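Local coordinates for protein S12 family peptidase (Streptomyces sp. 82F2, PDB 3WWX) that probably hydrolyses amide bonds with D-stereospecificity, as an amidohydrolase of the S12 peptidase family with a beta-lactamase-type fold, at residues H7-E15 with A29-A40; T135-A143 with T161-V169. All blocks are in the same frame, centred on the assembly; numbering follows the deposited sequence.

Contact 1: H7-E15 with A29-A40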
ATOM      1  N   HIS A   7      24.048  -0.341 -10.335  1.00 26.51           N
ATOM      2  CA  HIS A   7      22.983  -1.109  -9.664  1.00 20.30           C
ATOM      3  C   HIS A   7      22.918  -2.568 -10.097  1.00 21.50           C
ATOM      4  O   HIS A   7      21.856  -3.174 -10.182  1.00 18.94           O
ATOM      5  CB  HIS A   7      21.665  -0.360  -9.817  1.00 18.67           C
ATOM      6  CG  HIS A   7      21.652   0.970  -9.123  1.00 15.80           C
ATOM      7  ND1 HIS A   7      21.026   1.171  -7.914  1.00 15.29           N
ATOM      8  CD2 HIS A   7      22.215   2.157  -9.454  1.00 15.45           C
ATOM      9  CE1 HIS A   7      21.174   2.429  -7.544  1.00 12.79           C
ATOM     10  NE2 HIS A   7      21.898   3.051  -8.460  1.00 15.30           N
ATOM     11  N   ALA A   8      24.084  -3.168 -10.307  1.00 21.62           N
ATOM     12  CA  ALA A   8      24.149  -4.491 -10.926  1.00 21.95           C
ATOM     13  C   ALA A   8      23.450  -5.599 -10.135  1.00 18.43           C
ATOM     14  O   ALA A   8      22.811  -6.466 -10.720  1.00 19.09           O
ATOM     15  CB  ALA A   8      25.622  -4.882 -11.207  1.00 22.91           C
ATOM     16  N   ALA A   9      23.564  -5.589  -8.810  1.00 17.78           N
ATOM     17  CA  ALA A   9      22.910  -6.600  -7.993  1.00 17.26           C
ATOM     18  C   ALA A   9      21.396  -6.483  -8.150  1.00 14.55           C
ATOM     19  O   ALA A   9      20.677  -7.487  -8.170  1.00 17.61           O
ATOM     20  CB  ALA A   9      23.303  -6.442  -6.546  1.00 20.93           C
ATOM     21  N   THR A  10      20.914  -5.252  -8.245  1.00 16.44           N
ATOM     22  CA  THR A  10      19.469  -5.046  -8.345  1.00 14.72           C
ATOM     23  C   THR A  10      18.965  -5.551  -9.694  1.00 14.87           C
ATOM     24  O   THR A  10      17.921  -6.194  -9.756  1.00 14.32           O
ATOM     25  CB  THR A  10      19.129  -3.594  -8.128  1.00 13.96           C
ATOM     26  OG1 THR A  10      19.829  -3.147  -6.963  1.00 15.23           O
ATOM     27  CG2 THR A  10      17.608  -3.415  -7.908  1.00 13.99           C
ATOM     28  N   GLN A  11      19.712  -5.278 -10.753  1.00 16.26           N
ATOM     29  CA  GLN A  11      19.419  -5.831 -12.081  1.00 16.09           C
ATOM     30  C   GLN A  11      19.355  -7.357 -12.028  1.00 17.09           C
ATOM     31  O   GLN A  11      18.423  -7.978 -12.548  1.00 17.21           O
ATOM     32  CB  GLN A  11      20.478  -5.371 -13.079  1.00 18.63           C
ATOM     33  CG  GLN A  11      20.248  -5.879 -14.502  1.00 17.73           C
ATOM     34  CD  GLN A  11      18.951  -5.359 -15.103  1.00 17.42           C
ATOM     35  OE1 GLN A  11      18.671  -4.156 -15.052  1.00 18.63           O
ATOM     36  NE2 GLN A  11      18.170  -6.258 -15.704  1.00 19.31           N
ATOM     37  N   GLN A  12      20.329  -7.971 -11.369  1.00 18.59           N
ATOM     38  CA  GLN A  12      20.352  -9.412 -11.201  1.00 19.96           C
ATOM     39  C   GLN A  12      19.089  -9.916 -10.503  1.00 17.85           C
ATOM     40  O   GLN A  12      18.548 -10.968 -10.839  1.00 19.52           O
ATOM     41  CB  GLN A  12      21.593  -9.774 -10.378  1.00 21.76           C
ATOM     42  CG  GLN A  12      22.163 -11.148 -10.554  1.00 35.05           C
ATOM     43  CD  GLN A  12      23.561 -11.230  -9.950  1.00 43.72           C
ATOM     44  OE1 GLN A  12      24.400 -10.365 -10.200  1.00 41.61           O
ATOM     45  NE2 GLN A  12      23.802 -12.247  -9.128  1.00 49.47           N
ATOM     46  N   ALA A  13      18.615  -9.160  -9.509  1.00 17.01           N
ATOM     47  CA  ALA A  13      17.445  -9.553  -8.738  1.00 16.11           C
ATOM     48  C   ALA A  13      16.165  -9.462  -9.584  1.00 14.84           C
ATOM     49  O   ALA A  13      15.260 -10.265  -9.426  1.00 16.40           O
ATOM     50  CB  ALA A  13      17.320  -8.697  -7.474  1.00 15.24           C
ATOM     51  N   LEU A  14      16.119  -8.501 -10.489  1.00 13.62           N
ATOM     52  CA  LEU A  14      15.015  -8.440 -11.444  1.00 14.52           C
ATOM     53  C   LEU A  14      15.044  -9.665 -12.356  1.00 15.34           C
ATOM     54  O   LEU A  14      13.998 -10.272 -12.637  1.00 16.07           O
ATOM     55  CB  LEU A  14      15.086  -7.183 -12.300  1.00 13.72           C
ATOM     56  CG  LEU A  14      14.955  -5.835 -11.571  1.00 14.57           C
ATOM     57  CD1 LEU A  14      15.054  -4.692 -12.536  1.00 14.56           C
ATOM     58  CD2 LEU A  14      13.643  -5.772 -10.787  1.00 13.45           C
ATOM     59  N   GLU A  15      16.242 -10.014 -12.835  1.00 14.54           N
ATOM     60  CA  GLU A  15      16.376 -11.204 -13.668  1.00 16.44           C
ATOM     61  C   GLU A  15      15.966 -12.475 -12.918  1.00 18.00           C
ATOM     62  O   GLU A  15      15.326 -13.368 -13.488  1.00 17.37           O
ATOM     63  CB  GLU A  15      17.810 -11.341 -14.180  1.00 19.60           C
ATOM     64  CG  GLU A  15      18.299 -10.184 -15.018  1.00 19.64           C
ATOM     65  CD  GLU A  15      17.643 -10.075 -16.366  1.00 32.09           C
ATOM     66  OE1 GLU A  15      16.842 -10.969 -16.724  1.00 36.10           O
ATOM     67  OE2 GLU A  15      17.932  -9.084 -17.082  1.00 38.28           O
ATOM     68  N   ALA A  29      15.917   3.130  -8.803  1.00 11.33           N
ATOM     69  CA  ALA A  29      16.566   3.387  -7.527  1.00 10.31           C
ATOM     70  C   ALA A  29      17.376   4.657  -7.624  1.00 12.91           C
ATOM     71  O   ALA A  29      17.738   5.096  -8.711  1.00 13.72           O
ATOM     72  CB  ALA A  29      17.463   2.223  -7.135  1.00 12.83           C
ATOM     73  N   ARG A  30      17.646   5.249  -6.482  1.00 11.08           N
ATOM     74  CA  ARG A  30      18.461   6.458  -6.430  1.00 10.42           C
ATOM     75  C   ARG A  30      19.197   6.440  -5.110  1.00  9.89           C
ATOM     76  O   ARG A  30      18.614   6.638  -4.042  1.00 10.63           O
ATOM     77  CB  ARG A  30      17.587   7.711  -6.600  1.00 12.81           C
ATOM     78  CG  ARG A  30      18.349   9.009  -6.664  1.00 14.89           C
ATOM     79  CD  ARG A  30      17.376  10.115  -7.066  1.00 20.94           C
ATOM     80  NE  ARG A  30      18.032  11.400  -7.205  1.00 29.39           N
ATOM     81  CZ  ARG A  30      17.653  12.516  -6.593  1.00 26.54           C
ATOM     82  NH1 ARG A  30      16.598  12.532  -5.790  1.00 22.32           N
ATOM     83  NH2 ARG A  30      18.341  13.630  -6.800  1.00 30.16           N
ATOM     84  N   ASP A  31      20.499   6.174  -5.204  1.00 12.46           N
ATOM     85  CA  ASP A  31      21.362   6.038  -4.038  1.00 14.55           C
ATOM     86  C   ASP A  31      22.133   7.352  -3.875  1.00 14.03           C
ATOM     87  O   ASP A  31      23.124   7.601  -4.550  1.00 14.61           O
ATOM     88  CB  ASP A  31      22.261   4.816  -4.223  1.00 12.69           C
ATOM     89  CG  ASP A  31      23.039   4.463  -2.976  1.00 14.37           C
ATOM     90  OD1 ASP A  31      23.477   5.403  -2.282  1.00 14.98           O
ATOM     91  OD2 ASP A  31      23.216   3.250  -2.671  1.00 13.04           O
ATOM     92  N   GLY A  32      21.637   8.199  -2.983  1.00 11.74           N
ATOM     93  CA  GLY A  32      22.180   9.542  -2.812  1.00 15.28           C
ATOM     94  C   GLY A  32      21.625  10.443  -3.909  1.00 15.78           C
ATOM     95  O   GLY A  32      20.750  11.276  -3.641  1.00 18.01           O
ATOM     96  N   ARG A  33      22.141  10.256  -5.125  1.00 14.03           N
ATOM     97  CA  ARG A  33      21.709  10.960  -6.331  1.00 14.39           C
ATOM     98  C   ARG A  33      21.855   9.995  -7.501  1.00 17.47           C
ATOM     99  O   ARG A  33      22.399   8.904  -7.345  1.00 19.57           O
ATOM    100  CB  ARG A  33      22.566  12.196  -6.585  1.00 19.74           C
ATOM    101  CG  ARG A  33      22.295  13.347  -5.613  1.00 19.81           C
ATOM    102  CD  ARG A  33      23.094  14.605  -5.993  1.00 20.76           C
ATOM    103  NE  ARG A  33      22.635  15.145  -7.267  1.00 22.79           N
ATOM    104  CZ  ARG A  33      21.530  15.874  -7.417  1.00 28.86           C
ATOM    105  NH1 ARG A  33      20.770  16.170  -6.368  1.00 26.07           N
ATOM    106  NH2 ARG A  33      21.182  16.312  -8.620  1.00 33.29           N
ATOM    107  N   ASP A  34      21.345  10.405  -8.658  1.00 18.54           N
ATOM    108  CA  ASP A  34      21.546   9.685  -9.934  1.00 20.25           C
ATOM    109  C   ASP A  34      20.639   8.456 -10.067  1.00 18.70           C
ATOM    110  O   ASP A  34      21.010   7.343  -9.726  1.00 18.69           O
ATOM    111  CB  ASP A  34      23.021   9.314 -10.140  1.00 23.76           C
ATOM    112  CG  ASP A  34      23.928  10.525 -10.034  1.00 26.13           C
ATOM    113  OD1 ASP A  34      23.676  11.511 -10.759  1.00 26.44           O
ATOM    114  OD2 ASP A  34      24.844  10.511  -9.184  1.00 27.85           O
ATOM    115  N   ARG A  35      19.439   8.699 -10.582  1.00 23.19           N
ATOM    116  CA  ARG A  35      18.404   7.669 -10.667  1.00 20.38           C
ATOM    117  C   ARG A  35      18.721   6.608 -11.723  1.00 19.83           C
ATOM    118  O   ARG A  35      18.967   6.940 -12.879  1.00 27.81           O
ATOM    119  CB  ARG A  35      17.057   8.336 -10.961  1.00 23.39           C
ATOM    120  CG  ARG A  35      15.828   7.403 -10.867  1.00 20.82           C
ATOM    121  CD  ARG A  35      14.538   8.227 -10.924  1.00 18.20           C
ATOM    122  NE  ARG A  35      14.540   9.139 -12.070  1.00 22.00           N
ATOM    123  CZ  ARG A  35      14.071   8.859 -13.290  1.00 26.59           C
ATOM    124  NH1 ARG A  35      13.500   7.685 -13.567  1.00 23.43           N
ATOM    125  NH2 ARG A  35      14.155   9.777 -14.244  1.00 29.56           N
ATOM    126  N   TRP A  36      18.676   5.340 -11.306  1.00 15.05           N
ATOM    127  CA  TRP A  36      18.886   4.167 -12.149  1.00 14.09           C
ATOM    128  C   TRP A  36      17.548   3.513 -12.475  1.00 16.95           C
ATOM    129  O   TRP A  36      16.654   3.498 -11.630  1.00 15.10           O
ATOM    130  CB  TRP A  36      19.740   3.155 -11.402  1.00 16.24           C
ATOM    131  CG  TRP A  36      19.748   1.760 -11.979  1.00 16.71           C
ATOM    132  CD1 TRP A  36      20.563   1.285 -12.976  1.00 19.44           C
ATOM    133  CD2 TRP A  36      18.930   0.653 -11.578  1.00 14.78           C
ATOM    134  NE1 TRP A  36      20.294  -0.031 -13.220  1.00 18.42           N
ATOM    135  CE2 TRP A  36      19.304  -0.454 -12.369  1.00 17.73           C
ATOM    136  CE3 TRP A  36      17.921   0.486 -10.621  1.00 16.88           C
ATOM    137  CZ2 TRP A  36      18.701  -1.695 -12.242  1.00 19.24           C
ATOM    138  CZ3 TRP A  36      17.324  -0.751 -10.499  1.00 17.26           C
ATOM    139  CH2 TRP A  36      17.715  -1.826 -11.301  1.00 18.96           C
ATOM    140  N   THR A  37      17.429   2.971 -13.688  1.00 13.97           N
ATOM    141  CA  THR A  37      16.233   2.263 -14.128  1.00 13.76           C
ATOM    142  C   THR A  37      16.645   0.907 -14.678  1.00 16.55           C
ATOM    143  O   THR A  37      17.581   0.795 -15.487  1.00 16.26           O
ATOM    144  CB  THR A  37      15.491   3.041 -15.219  1.00 12.63           C
ATOM    145  OG1 THR A  37      15.051   4.310 -14.729  1.00 15.56           O
ATOM    146  CG2 THR A  37      14.270   2.252 -15.718  1.00 16.07           C
ATOM    147  N   GLY A  38      15.956  -0.132 -14.239  1.00 13.90           N
ATOM    148  CA  GLY A  38      16.222  -1.479 -14.692  1.00 13.93           C
ATOM    149  C   GLY A  38      14.958  -2.234 -15.043  1.00 15.39           C
ATOM    150  O   GLY A  38      13.906  -2.033 -14.427  1.00 13.77           O
ATOM    151  N   THR A  39      15.062  -3.109 -16.040  1.00 13.64           N
ATOM    152  CA  THR A  39      13.981  -3.996 -16.428  1.00 13.40           C
ATOM    153  C   THR A  39      14.517  -5.379 -16.713  1.00 15.87           C
ATOM    154  O   THR A  39      15.689  -5.525 -17.101  1.00 15.88           O
ATOM    155  CB  THR A  39      13.256  -3.505 -17.699  1.00 16.08           C
ATOM    156  OG1 THR A  39      14.213  -3.317 -18.751  1.00 19.01           O
ATOM    157  CG2 THR A  39      12.544  -2.195 -17.450  1.00 15.10           C
ATOM    158  N   ALA A  40      13.662  -6.377 -16.552  1.00 15.18           N
ATOM    159  CA  ALA A  40      13.936  -7.733 -17.015  1.00 13.73           C
ATOM    160  C   ALA A  40      12.650  -8.329 -17.571  1.00 14.31           C
ATOM    161  O   ALA A  40      11.537  -7.927 -17.188  1.00 13.77           O
ATOM    162  CB  ALA A  40      14.494  -8.588 -15.908  1.00 16.76           C
TER
HETATM  163  O   HOH W   1      22.007   5.793  -7.636  1.00 15.98           O
HETATM  164  O   HOH W   2      17.724  -2.964 -17.448  1.00 20.44           O
HETATM  165  O   HOH W   3      20.791  -2.330 -15.214  1.00 27.71           O

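Contact 2: T135-A143 with T161-V169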
ATOM      1  N   THR A 135     -18.784   0.529  -2.805  1.00 10.43           N
ATOM      2  CA  THR A 135     -18.661   1.722  -1.983  1.00 10.75           C
ATOM      3  C   THR A 135     -17.867   1.416  -0.724  1.00 10.17           C
ATOM      4  O   THR A 135     -17.827   0.288  -0.258  1.00 10.54           O
ATOM      5  CB  THR A 135     -20.024   2.264  -1.558  1.00 11.59           C
ATOM      6  OG1 THR A 135     -20.682   1.303  -0.729  1.00 12.31           O
ATOM      7  CG2 THR A 135     -20.883   2.585  -2.777  1.00 13.95           C
ATOM      8  N   PRO A 136     -17.207   2.427  -0.156  1.00 10.03           N
ATOM      9  CA  PRO A 136     -16.527   2.181   1.116  1.00  9.82           C
ATOM     10  C   PRO A 136     -17.477   1.610   2.161  1.00 10.86           C
ATOM     11  O   PRO A 136     -17.106   0.670   2.859  1.00 10.52           O
ATOM     12  CB  PRO A 136     -15.985   3.552   1.506  1.00 10.65           C
ATOM     13  CG  PRO A 136     -15.739   4.225   0.143  1.00 12.14           C
ATOM     14  CD  PRO A 136     -16.892   3.748  -0.723  1.00 10.18           C
ATOM     15  N   LYS A 137     -18.696   2.122   2.268  1.00 10.71           N
ATOM     16  CA  LYS A 137     -19.611   1.588   3.270  1.00  9.76           C
ATOM     17  C   LYS A 137     -19.975   0.131   2.976  1.00 10.78           C
ATOM     18  O   LYS A 137     -20.186  -0.652   3.909  1.00 11.44           O
ATOM     19  CB  LYS A 137     -20.862   2.476   3.420  1.00 13.02           C
ATOM     20  CG  LYS A 137     -21.631   2.696   2.145  1.00 20.31           C
ATOM     21  CD  LYS A 137     -22.814   3.668   2.366  1.00 24.65           C
ATOM     22  CE  LYS A 137     -23.595   3.890   1.071  1.00 29.32           C
ATOM     23  NZ  LYS A 137     -24.864   4.642   1.285  1.00 39.57           N
ATOM     24  N   GLN A 138     -20.029  -0.255   1.703  1.00 10.48           N
ATOM     25  CA  GLN A 138     -20.279  -1.662   1.377  1.00 10.06           C
ATOM     26  C   GLN A 138     -19.130  -2.555   1.832  1.00 10.23           C
ATOM     27  O   GLN A 138     -19.350  -3.657   2.350  1.00 11.59           O
ATOM     28  CB  GLN A 138     -20.545  -1.859  -0.117  1.00 10.29           C
ATOM     29  CG  GLN A 138     -20.789  -3.318  -0.522  1.00  9.19           C
ATOM     30  CD  GLN A 138     -22.074  -3.871   0.029  1.00 13.11           C
ATOM     31  OE1 GLN A 138     -23.145  -3.616  -0.517  1.00 12.39           O
ATOM     32  NE2 GLN A 138     -21.985  -4.621   1.119  1.00 12.59           N
ATOM     33  N   LEU A 139     -17.894  -2.118   1.632  1.00  9.67           N
ATOM     34  CA  LEU A 139     -16.750  -2.893   2.092  1.00  9.56           C
ATOM     35  C   LEU A 139     -16.760  -3.044   3.615  1.00  8.91           C
ATOM     36  O   LEU A 139     -16.483  -4.107   4.147  1.00  9.45           O
ATOM     37  CB  LEU A 139     -15.459  -2.229   1.616  1.00  9.00           C
ATOM     38  CG  LEU A 139     -15.289  -2.186   0.087  1.00  9.74           C
ATOM     39  CD1 LEU A 139     -14.018  -1.425  -0.255  1.00 10.85           C
ATOM     40  CD2 LEU A 139     -15.280  -3.587  -0.541  1.00 11.85           C
ATOM     41  N   VAL A 140     -17.046  -1.968   4.331  1.00  9.57           N
ATOM     42  CA  VAL A 140     -17.104  -2.041   5.785  1.00 11.18           C
ATOM     43  C   VAL A 140     -18.249  -2.981   6.197  1.00 10.73           C
ATOM     44  O   VAL A 140     -18.090  -3.795   7.118  1.00 10.53           O
ATOM     45  CB  VAL A 140     -17.251  -0.641   6.393  1.00 11.27           C
ATOM     46  CG1 VAL A 140     -17.503  -0.721   7.884  1.00 12.69           C
ATOM     47  CG2 VAL A 140     -16.005   0.211   6.091  1.00 11.53           C
ATOM     48  N   ALA A 141     -19.385  -2.908   5.517  1.00 11.16           N
ATOM     49  CA  ALA A 141     -20.505  -3.806   5.843  1.00 11.56           C
ATOM     50  C   ALA A 141     -20.094  -5.266   5.761  1.00 10.71           C
ATOM     51  O   ALA A 141     -20.492  -6.081   6.613  1.00 11.83           O
ATOM     52  CB  ALA A 141     -21.690  -3.565   4.906  1.00 11.50           C
ATOM     53  N   VAL A 142     -19.313  -5.615   4.746  1.00 11.10           N
ATOM     54  CA  VAL A 142     -18.847  -6.979   4.599  1.00  9.97           C
ATOM     55  C   VAL A 142     -18.120  -7.431   5.877  1.00 11.22           C
ATOM     56  O   VAL A 142     -18.344  -8.535   6.392  1.00 11.04           O
ATOM     57  CB  VAL A 142     -17.927  -7.115   3.361  1.00  9.37           C
ATOM     58  CG1 VAL A 142     -17.174  -8.431   3.357  1.00 11.00           C
ATOM     59  CG2 VAL A 142     -18.729  -6.981   2.087  1.00 12.50           C
ATOM     60  N   ALA A 143     -17.248  -6.585   6.393  1.00  9.74           N
ATOM     61  CA  ALA A 143     -16.505  -6.895   7.608  1.00  9.81           C
ATOM     62  C   ALA A 143     -17.365  -6.971   8.852  1.00 10.20           C
ATOM     63  O   ALA A 143     -17.080  -7.762   9.747  1.00 10.65           O
ATOM     64  CB  ALA A 143     -15.377  -5.867   7.804  1.00 10.59           C
ATOM     65  N   THR A 161      -9.799  -3.260   5.950  1.00  8.48           N
ATOM     66  CA  THR A 161     -10.925  -2.466   6.440  1.00  8.61           C
ATOM     67  C   THR A 161     -10.423  -1.248   7.189  1.00  8.92           C
ATOM     68  O   THR A 161     -11.048  -0.184   7.154  1.00  8.98           O
ATOM     69  CB  THR A 161     -11.812  -3.282   7.383  1.00  8.88           C
ATOM     70  OG1 THR A 161     -12.010  -4.579   6.812  1.00 10.07           O
ATOM     71  CG2 THR A 161     -13.168  -2.599   7.560  1.00 10.56           C
ATOM     72  N   ASN A 162      -9.282  -1.375   7.842  1.00  9.45           N
ATOM     73  CA  ASN A 162      -8.743  -0.252   8.598  1.00  9.87           C
ATOM     74  C   ASN A 162      -8.537   0.963   7.734  1.00  9.98           C
ATOM     75  O   ASN A 162      -8.819   2.075   8.185  1.00 10.12           O
ATOM     76  CB  ASN A 162      -7.428  -0.624   9.251  1.00  9.41           C
ATOM     77  CG  ASN A 162      -7.621  -1.481  10.477  1.00 10.78           C
ATOM     78  OD1 ASN A 162      -8.614  -1.325  11.190  1.00 11.34           O
ATOM     79  ND2 ASN A 162      -6.685  -2.369  10.739  1.00 10.39           N
ATOM     80  N   PHE A 163      -8.067   0.771   6.502  1.00  9.59           N
ATOM     81  CA  PHE A 163      -7.777   1.914   5.638  1.00  9.71           C
ATOM     82  C   PHE A 163      -8.961   2.368   4.812  1.00 10.06           C
ATOM     83  O   PHE A 163      -9.023   3.537   4.455  1.00  9.82           O
ATOM     84  CB  PHE A 163      -6.508   1.689   4.828  1.00 10.08           C
ATOM     85  CG  PHE A 163      -5.270   2.001   5.632  1.00  8.70           C
ATOM     86  CD1 PHE A 163      -4.860   1.149   6.653  1.00  9.35           C
ATOM     87  CD2 PHE A 163      -4.545   3.151   5.405  1.00 10.60           C
ATOM     88  CE1 PHE A 163      -3.772   1.446   7.440  1.00  9.97           C
ATOM     89  CE2 PHE A 163      -3.436   3.445   6.193  1.00 10.70           C
ATOM     90  CZ  PHE A 163      -3.047   2.589   7.206  1.00 10.63           C
ATOM     91  N   VAL A 164      -9.933   1.499   4.557  1.00  9.48           N
ATOM     92  CA  VAL A 164     -11.213   1.980   4.050  1.00  8.67           C
ATOM     93  C   VAL A 164     -11.882   2.914   5.078  1.00  8.47           C
ATOM     94  O   VAL A 164     -12.362   3.995   4.717  1.00  9.40           O
ATOM     95  CB  VAL A 164     -12.119   0.809   3.641  1.00  8.88           C
ATOM     96  CG1 VAL A 164     -13.484   1.305   3.201  1.00 10.33           C
ATOM     97  CG2 VAL A 164     -11.451   0.024   2.521  1.00 10.75           C
ATOM     98  N   LEU A 165     -11.907   2.515   6.341  1.00  9.40           N
ATOM     99  CA  LEU A 165     -12.391   3.387   7.416  1.00  9.16           C
ATOM    100  C   LEU A 165     -11.579   4.683   7.475  1.00 11.40           C
ATOM    101  O   LEU A 165     -12.148   5.767   7.597  1.00 10.85           O
ATOM    102  CB  LEU A 165     -12.325   2.644   8.747  1.00 10.70           C
ATOM    103  CG  LEU A 165     -13.369   1.533   8.867  1.00 10.97           C
ATOM    104  CD1 LEU A 165     -13.039   0.606   9.982  1.00 11.00           C
ATOM    105  CD2 LEU A 165     -14.775   2.132   9.031  1.00 11.72           C
ATOM    106  N   ALA A 166     -10.254   4.593   7.367  1.00 10.14           N
ATOM    107  CA  ALA A 166      -9.428   5.796   7.425  1.00 10.29           C
ATOM    108  C   ALA A 166      -9.817   6.773   6.307  1.00 11.03           C
ATOM    109  O   ALA A 166      -9.873   7.994   6.519  1.00 11.39           O
ATOM    110  CB  ALA A 166      -7.972   5.425   7.342  1.00  9.56           C
ATOM    111  N   GLY A 167     -10.083   6.265   5.108  1.00  9.90           N
ATOM    112  CA  GLY A 167     -10.561   7.089   4.020  1.00 10.36           C
ATOM    113  C   GLY A 167     -11.882   7.759   4.358  1.00 12.10           C
ATOM    114  O   GLY A 167     -12.108   8.919   4.021  1.00 11.65           O
ATOM    115  N   MET A 168     -12.774   7.018   4.996  1.00 11.76           N
ATOM    116  CA  MET A 168     -14.061   7.581   5.389  1.00 13.18           C
ATOM    117  C   MET A 168     -13.867   8.710   6.411  1.00 13.02           C
ATOM    118  O   MET A 168     -14.605   9.713   6.374  1.00 13.97           O
ATOM    119  CB  MET A 168     -14.970   6.480   5.939  1.00 11.86           C
ATOM    120  CG  MET A 168     -15.407   5.523   4.864  1.00 12.07           C
ATOM    121  SD  MET A 168     -16.162   4.005   5.495  1.00 17.04           S
ATOM    122  CE  MET A 168     -17.648   4.651   6.188  1.00 22.54           C
ATOM    123  N   VAL A 169     -12.882   8.576   7.288  1.00 12.20           N
ATOM    124  CA  VAL A 169     -12.594   9.628   8.279  1.00 12.23           C
ATOM    125  C   VAL A 169     -12.115  10.872   7.544  1.00 13.13           C
ATOM    126  O   VAL A 169     -12.524  11.991   7.863  1.00 14.55           O
ATOM    127  CB  VAL A 169     -11.566   9.172   9.317  1.00 11.61           C
ATOM    128  CG1 VAL A 169     -11.138  10.329  10.219  1.00 13.18           C
ATOM    129  CG2 VAL A 169     -12.107   8.021  10.139  1.00 12.93           C
TER

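Contact 1: H7-E15 with A29-A40
Helix 8-15 runs alongside strand 36-40, their axes 7.4 Å apart at closest and 27° from parallel, so H7, Q11 and E15 follow W36, G38 and A40 in step. H7, at the N-cap position, lays its ring on the W36 indole in an offset stack, planes 14° apart. H7 CB sits over the five-membered ring, 3.4 Å from its centroid, with W36 CB over the imidazole. The W36 indole swings away from its backbone N against the first helix turn, where T10 CG2 reaches W36 CZ3. This N-terminal helix of the beta-lactamase-type fold packs on one face of the main antiparallel sheet, over outermost strand 36-41 and its neighbour 24-31. Q11 bends at chi2 and gives a nearly straight hydrogen bond from NE2 to T39 O (2.9 Å, 175°), arriving above the carbonyl plane. NE2 also donates to E15 OE2, from above the carboxylate plane. OE1 accepts from two waters; one accepts from T39 N, the other from W36 NE1. Those bonds fix the amide's rotation. Another water joins H7 NE2 to D31 N and D34 O. E341 of helix 334-343 hydrogen-bonds to H7 ND1 and T10 OG1. L14 CB meets A40 CB at 3.9 Å.

Contact 2: T135-A143 with T161-V169
V140 is a knob on helix 136-143, set among T161, V164, L165 and M168 of helix 161-169. Its CG2 does most of the touching. It meets L165 CD2 at 3.7 Å, with the two side chains crossing at about a right angle, and M168 SD at 3.8 Å. M168 CG packs against P136 CB at 3.9 Å. V164 spreads its two methyls: CG1 lies against P136 CB at 3.8 Å, and CG2 reaches L139 CD1 at 4.0 Å. At the far end A143 CB rests on T161 OG1, 3.7 Å away. That hydroxyl is held by hydrogen bonds with Y109 O and Y111 N. The first turn of helix 136-143 is capped by T135, whose OG1 accepts from Q138 N at 3.0 Å. The axes of segments 136-143 and 161-169 come within 9.6 Å, with their directions 141° apart, so the helices pack obliquely antiparallel, with apolar groups in between. L139 also touches Y111 and W134. On helix 161-169, N162 bonds to H104 and S106, and F163 and A166 pack on helices 98-102 and 55-68. The pair is consistent with the helical region of the beta-lactamase-type fold, with helix 136-144 outside helix 160-174.

Contacts 1 and 2 lie on opposite sides of the chain's centre, their own centres about 37 Å apart and their nearest atoms about 24 Å apart. They share no helix or strand. Contact 1 joins a helix to a face of the main sheet, beside its edge strand, and is partly buried. Contact 2 joins two helices and is more buried, yet its summed buried surface is smaller, 339 against 507 Å². The chemistry follows the place. On the sheet, aromatic stacking is mixed with a hydrogen bond from a glutamine side-chain amide and bridging waters. Between the helices the meeting is almost wholly aliphatic. The T161 hydroxyl bonds to backbone atoms outside the pair, and no polar pairing across the helices is found.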